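Local structure of Glucanase/chitosanase (4ZY9) at residues Q78-S83 / A112-M117; K64-A69 / L130-V135. The protein probably hydrolyses glycosidic bonds of chitosan and glucan, the chain here being a chitosan-binding CBM32 beta-sandwich module of the longer enzyme. The protein carries 1 engineered substitution. One frame throughout, in Å; residues are numbered along the deposited sequence. Where two conformers were deposited one is given.

Contact 1: residues Q78-S83 / A112-M117; sequences QVSNDS and AKYVRM. Engineered in segment 112-117: Met-117 (natural residue Val).
A classic beta bulge closes the antiparallel pairing of strands 75-80 and 114-122 in one sheet of the CBM32 beta-sandwich: Lys-113 and Tyr-114 both face Ser-80, whose O accepts from Lys-113 N at 2.9 Å and from Tyr-114 N at 3.0 Å. Further along, Gln-78 and Arg-116 form a hydrogen-bonded pair whose side chains run alongside each other. Gln-78 OE1 sits at the guanidinium edge, in its plane, and takes two bonds: Arg-116 NH2 reaches it on a lone pair at 2.6 Å, whereas NE stands above the amide plane. A bend at chi3 of Arg-116 (72°) turns this edge to the amide, and Trp-49 and Trp-89 make cation-pi contacts with the same group. Shortening Gln-78 to an alanine would probably leave NE and NH2 of Arg-116 without this acceptor and the guanidinium freer to turn against Trp-49 and Trp-89. From the bulge itself, the extended Lys-113 chain carries NZ to Ser-83 O (2.7 Å), and the edge of the Tyr-114 ring meets Asp-82 O through CE2 at 3.3 Å. On the face of Val-79 and Val-115, Val-79 CB also packs against Ala-112 CB. Both cationic side chains thus meet uncharged oxygens, held by hydrogen bonds without a salt bridge.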
# COMPACT_ATOMS: atom_id res chain seq x y z
N GLN A 78 5.79 4.93 -1.73
CA GLN A 78 6.23 5.63 -2.95
C GLN A 78 5.08 6.23 -3.66
O GLN A 78 3.93 5.74 -3.56
CB GLN A 78 6.96 4.67 -3.87
CG GLN A 78 8.04 3.86 -3.18
CD GLN A 78 8.71 2.88 -4.09
OE1 GLN A 78 8.13 2.54 -5.12
NE2 GLN A 78 9.78 2.21 -3.63
N VAL A 79 5.30 7.31 -4.41
CA VAL A 79 4.26 7.97 -5.16
C VAL A 79 4.73 8.12 -6.61
O VAL A 79 5.92 8.34 -6.87
CB VAL A 79 3.89 9.32 -4.53
CG1 VAL A 79 3.18 9.11 -3.16
CG2 VAL A 79 5.04 10.30 -4.41
N SER A 80 3.73 8.20 -7.47
CA SER A 80 3.98 8.48 -8.91
C SER A 80 2.87 9.39 -9.43
O SER A 80 1.69 9.20 -9.12
CB SER A 80 4.01 7.18 -9.71
OG SER A 80 3.95 7.47 -11.14
N ASN A 81 3.28 10.41 -10.24
CA ASN A 81 2.35 11.22 -10.96
C ASN A 81 2.44 10.95 -12.47
O ASN A 81 1.98 11.81 -13.27
CB ASN A 81 2.59 12.71 -10.62
CG ASN A 81 1.39 13.51 -10.99
OD1 ASN A 81 0.26 13.09 -10.93
ND2 ASN A 81 1.65 14.79 -11.32
N ASP A 82 2.84 9.76 -12.87
CA ASP A 82 2.67 9.35 -14.28
C ASP A 82 1.18 9.22 -14.53
O ASP A 82 0.37 8.95 -13.69
CB ASP A 82 3.26 7.98 -14.44
CG ASP A 82 4.77 7.90 -14.31
OD1 ASP A 82 5.52 8.77 -14.78
OD2 ASP A 82 5.30 6.95 -13.72
N SER A 83 0.80 9.46 -15.80
CA SER A 83 -0.59 9.27 -16.18
C SER A 83 -0.96 7.81 -16.54
O SER A 83 -2.06 7.34 -16.17
CB SER A 83 -1.02 10.13 -17.33
OG SER A 83 -0.03 10.12 -18.33
N ALA A 112 0.13 13.02 -6.64
CA ALA A 112 0.25 11.61 -7.10
C ALA A 112 -1.05 11.12 -7.66
O ALA A 112 -2.11 11.47 -7.19
CB ALA A 112 0.66 10.72 -5.91
N LYS A 113 -0.92 10.32 -8.69
CA LYS A 113 -2.01 9.49 -9.18
C LYS A 113 -1.92 8.10 -8.58
O LYS A 113 -2.97 7.42 -8.42
CB LYS A 113 -2.01 9.44 -10.70
CG LYS A 113 -3.17 8.64 -11.27
CD LYS A 113 -3.22 8.70 -12.78
CE LYS A 113 -4.31 7.82 -13.30
NZ LYS A 113 -4.36 7.79 -14.79
N TYR A 114 -0.75 7.62 -8.27
CA TYR A 114 -0.54 6.29 -7.72
C TYR A 114 0.25 6.30 -6.44
O TYR A 114 1.22 7.08 -6.35
CB TYR A 114 0.17 5.37 -8.72
CG TYR A 114 -0.43 5.30 -10.09
CD1 TYR A 114 -1.46 4.45 -10.40
CD2 TYR A 114 -0.01 6.17 -11.09
CE1 TYR A 114 -2.02 4.36 -11.68
CE2 TYR A 114 -0.59 6.12 -12.40
CZ TYR A 114 -1.52 5.21 -12.64
OH TYR A 114 -2.12 5.20 -13.91
N VAL A 115 -0.12 5.46 -5.48
CA VAL A 115 0.58 5.42 -4.20
C VAL A 115 0.88 3.94 -3.92
O VAL A 115 -0.08 3.11 -4.02
CB VAL A 115 -0.28 6.04 -3.07
CG1 VAL A 115 0.49 5.98 -1.75
CG2 VAL A 115 -0.65 7.43 -3.44
N ARG A 116 2.11 3.59 -3.65
CA ARG A 116 2.56 2.24 -3.52
C ARG A 116 3.18 1.95 -2.17
O ARG A 116 3.94 2.78 -1.66
CB ARG A 116 3.63 1.95 -4.58
CG ARG A 116 4.09 0.50 -4.70
CD ARG A 116 4.75 0.07 -6.01
NE ARG A 116 6.09 0.64 -6.16
CZ ARG A 116 7.05 0.11 -6.95
NH1 ARG A 116 6.75 -0.93 -7.71
NH2 ARG A 116 8.23 0.63 -6.95
N MSE A 117 2.90 0.80 -1.66
CA MSE A 117 3.67 0.17 -0.54
C MSE A 117 4.54 -0.87 -1.18
O MSE A 117 4.01 -1.81 -1.84
CB MSE A 117 2.74 -0.46 0.43
CG MSE A 117 3.38 -0.93 1.74
SE MSE A 117 4.61 -2.51 1.55
CE MSE A 117 3.37 -3.82 0.84

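Contact 2: residues K64-A69 / L130-V135; sequences KLNWEA and LWEFEV
Residues 64-67 and 132-135 run almost exactly antiparallel, their short axes 4.8 Å apart at closest approach, until a classic beta bulge sets Trp-131 and Glu-132 both opposite Asn-66, whose O accepts from Trp-131 N at 2.9 Å and only weakly from Glu-132 N. On the face carrying Lys-64, Asn-66, Glu-132 and Glu-134, Asn-66 ND2 gives a straight bond (169°) to the anti lone pair of Glu-132 OE1 at 3.0 Å, with the amide and carboxylate planes 57° apart. Lys-64 and Glu-134 lie alongside each other without a salt bridge; one water joins Lys-64 NZ to Glu-134 OE1, which also bonds Tyr-136, and a second joins NZ to Glu-134 OE2 and, weakly, to Glu-132 OE1. Leu-65 and Phe-133 share the opposite, buried face, where Leu-65 CD2 lies over the Phe-133 ring, 3.8 Å from its centroid. At the bulge, Leu-130 CD2 covers the six-membered ring of Trp-67 at 3.6 Å from its centroid, while Trp-67 NE1 bonds Asp-103. With CG anti to its carbonyl carbon (chi1 -55°), Trp-131 lays its indole beside the opposite strand: CD1 meets Asn-66 OD1 and Trp-67 O at the ring edge, and Glu-68 CB approaches one face. The pairing therefore joins buried CH-pi contacts to a hydrated polar face, where water and a lysine probably ease the repulsion between two glutamates.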
# COMPACT_ATOMS: atom_id res chain seq x y z
N LYS A 64 -2.04 5.49 5.71
CA LYS A 64 -2.26 4.60 6.86
C LYS A 64 -2.37 3.16 6.39
O LYS A 64 -3.17 2.82 5.47
CB LYS A 64 -3.49 5.02 7.64
CG LYS A 64 -3.65 4.22 8.90
CD LYS A 64 -4.99 4.66 9.65
CE LYS A 64 -5.55 3.63 10.62
NZ LYS A 64 -6.95 3.64 11.12
N LEU A 65 -1.61 2.29 6.98
CA LEU A 65 -1.59 0.83 6.73
C LEU A 65 -2.12 0.07 7.92
O LEU A 65 -1.62 0.32 9.08
CB LEU A 65 -0.25 0.35 6.40
CG LEU A 65 0.47 1.07 5.23
CD1 LEU A 65 1.88 0.56 5.06
CD2 LEU A 65 -0.27 0.88 3.91
N ASN A 66 -3.06 -0.82 7.74
CA ASN A 66 -3.49 -1.73 8.78
C ASN A 66 -3.09 -3.12 8.40
O ASN A 66 -3.72 -3.76 7.53
CB ASN A 66 -4.98 -1.63 8.97
CG ASN A 66 -5.52 -2.62 10.03
OD1 ASN A 66 -4.80 -3.27 10.68
ND2 ASN A 66 -6.85 -2.56 10.21
N TRP A 67 -1.96 -3.56 8.91
CA TRP A 67 -1.39 -4.86 8.60
C TRP A 67 -2.06 -6.02 9.17
O TRP A 67 -2.49 -5.97 10.35
CB TRP A 67 0.06 -4.87 9.05
CG TRP A 67 1.02 -3.94 8.35
CD1 TRP A 67 1.50 -2.80 8.79
CD2 TRP A 67 1.67 -4.18 7.09
NE1 TRP A 67 2.36 -2.25 7.90
CE2 TRP A 67 2.43 -3.08 6.82
CE3 TRP A 67 1.59 -5.17 6.07
CZ2 TRP A 67 3.25 -3.00 5.66
CZ3 TRP A 67 2.38 -5.09 5.00
CH2 TRP A 67 3.15 -4.01 4.75
N GLU A 68 -2.14 -7.13 8.44
CA GLU A 68 -2.40 -8.39 9.03
C GLU A 68 -1.08 -8.91 9.69
O GLU A 68 -0.07 -8.28 9.61
CB GLU A 68 -3.02 -9.29 7.94
CG GLU A 68 -3.56 -10.70 8.39
CD GLU A 68 -2.60 -11.82 8.19
OE1 GLU A 68 -1.54 -11.72 7.56
OE2 GLU A 68 -2.92 -12.91 8.76
N ALA A 69 -1.16 -10.10 10.29
CA ALA A 69 0.01 -10.64 10.97
C ALA A 69 1.21 -10.62 10.04
O ALA A 69 2.34 -10.53 10.48
CB ALA A 69 -0.27 -12.06 11.45
N LEU A 130 -2.35 -6.80 3.95
CA LEU A 130 -2.94 -5.56 4.41
C LEU A 130 -4.45 -5.68 4.46
O LEU A 130 -5.06 -5.91 3.40
CB LEU A 130 -2.58 -4.40 3.54
CG LEU A 130 -1.15 -3.90 3.64
CD1 LEU A 130 -0.72 -3.11 2.45
CD2 LEU A 130 -0.92 -3.12 4.95
N TRP A 131 -5.07 -5.44 5.64
CA TRP A 131 -6.47 -5.22 5.73
C TRP A 131 -6.93 -3.98 5.02
O TRP A 131 -7.99 -3.96 4.37
CB TRP A 131 -6.94 -5.17 7.25
CG TRP A 131 -6.59 -6.33 8.10
CD1 TRP A 131 -5.69 -6.29 9.09
CD2 TRP A 131 -7.21 -7.65 8.11
NE1 TRP A 131 -5.67 -7.51 9.71
CE2 TRP A 131 -6.54 -8.38 9.08
CE3 TRP A 131 -8.19 -8.28 7.34
CZ2 TRP A 131 -6.93 -9.70 9.38
CZ3 TRP A 131 -8.49 -9.59 7.64
CH2 TRP A 131 -7.81 -10.27 8.60
N GLU A 132 -6.19 -2.89 5.28
CA GLU A 132 -6.58 -1.62 4.85
C GLU A 132 -5.34 -0.77 4.46
O GLU A 132 -4.30 -0.85 5.13
CB GLU A 132 -7.40 -0.82 5.86
CG GLU A 132 -8.64 -1.56 6.31
CD GLU A 132 -9.37 -0.91 7.52
OE1 GLU A 132 -8.83 -1.02 8.61
OE2 GLU A 132 -10.39 -0.30 7.30
N PHE A 133 -5.46 0.03 3.41
CA PHE A 133 -4.43 0.99 2.96
C PHE A 133 -5.19 2.24 2.58
O PHE A 133 -6.01 2.18 1.64
CB PHE A 133 -3.74 0.32 1.75
CG PHE A 133 -2.58 1.00 1.13
CD1 PHE A 133 -2.38 2.41 1.12
CD2 PHE A 133 -1.67 0.27 0.33
CE1 PHE A 133 -1.35 3.00 0.39
CE2 PHE A 133 -0.68 0.89 -0.41
CZ PHE A 133 -0.49 2.25 -0.36
N GLU A 134 -4.97 3.28 3.36
CA GLU A 134 -5.70 4.57 3.18
C GLU A 134 -4.71 5.61 2.75
O GLU A 134 -3.58 5.57 3.19
CB GLU A 134 -6.37 4.94 4.47
CG GLU A 134 -7.33 3.87 5.03
CD GLU A 134 -7.82 4.03 6.44
OE1 GLU A 134 -7.46 5.00 7.08
OE2 GLU A 134 -8.54 3.08 6.94
N VAL A 135 -5.18 6.59 2.03
CA VAL A 135 -4.39 7.70 1.53
C VAL A 135 -5.10 9.00 1.77
O VAL A 135 -6.29 9.14 1.50
CB VAL A 135 -4.13 7.51 -0.03
CG1 VAL A 135 -3.30 8.68 -0.54
CG2 VAL A 135 -3.41 6.27 -0.31
O HOH W 1 -8.47 5.46 9.58
O HOH W 2 -7.90 1.56 8.95

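How the contacts relate
From the N terminus, the chain first passes through 64-69 and then 78-83, on successive strands that belong to different sheets. It next runs through strands 90-95, 102-107 and 109-112 before 112-117 returns to pair with 78-83, closing the inner loop at contact 1. Strand 129-136 follows, and 130-135 closes the wider loop at contact 2, so the first closure is nested within the second. Their centres lie about 17 Å apart, on opposite sides of the chain's centre, one in each sheet of the sandwich. The engineered Met-117, present as selenomethionine, bridges them: its CB packs on Phe-133 CE2 at 3.8 Å and its SE on Trp-67 CH2.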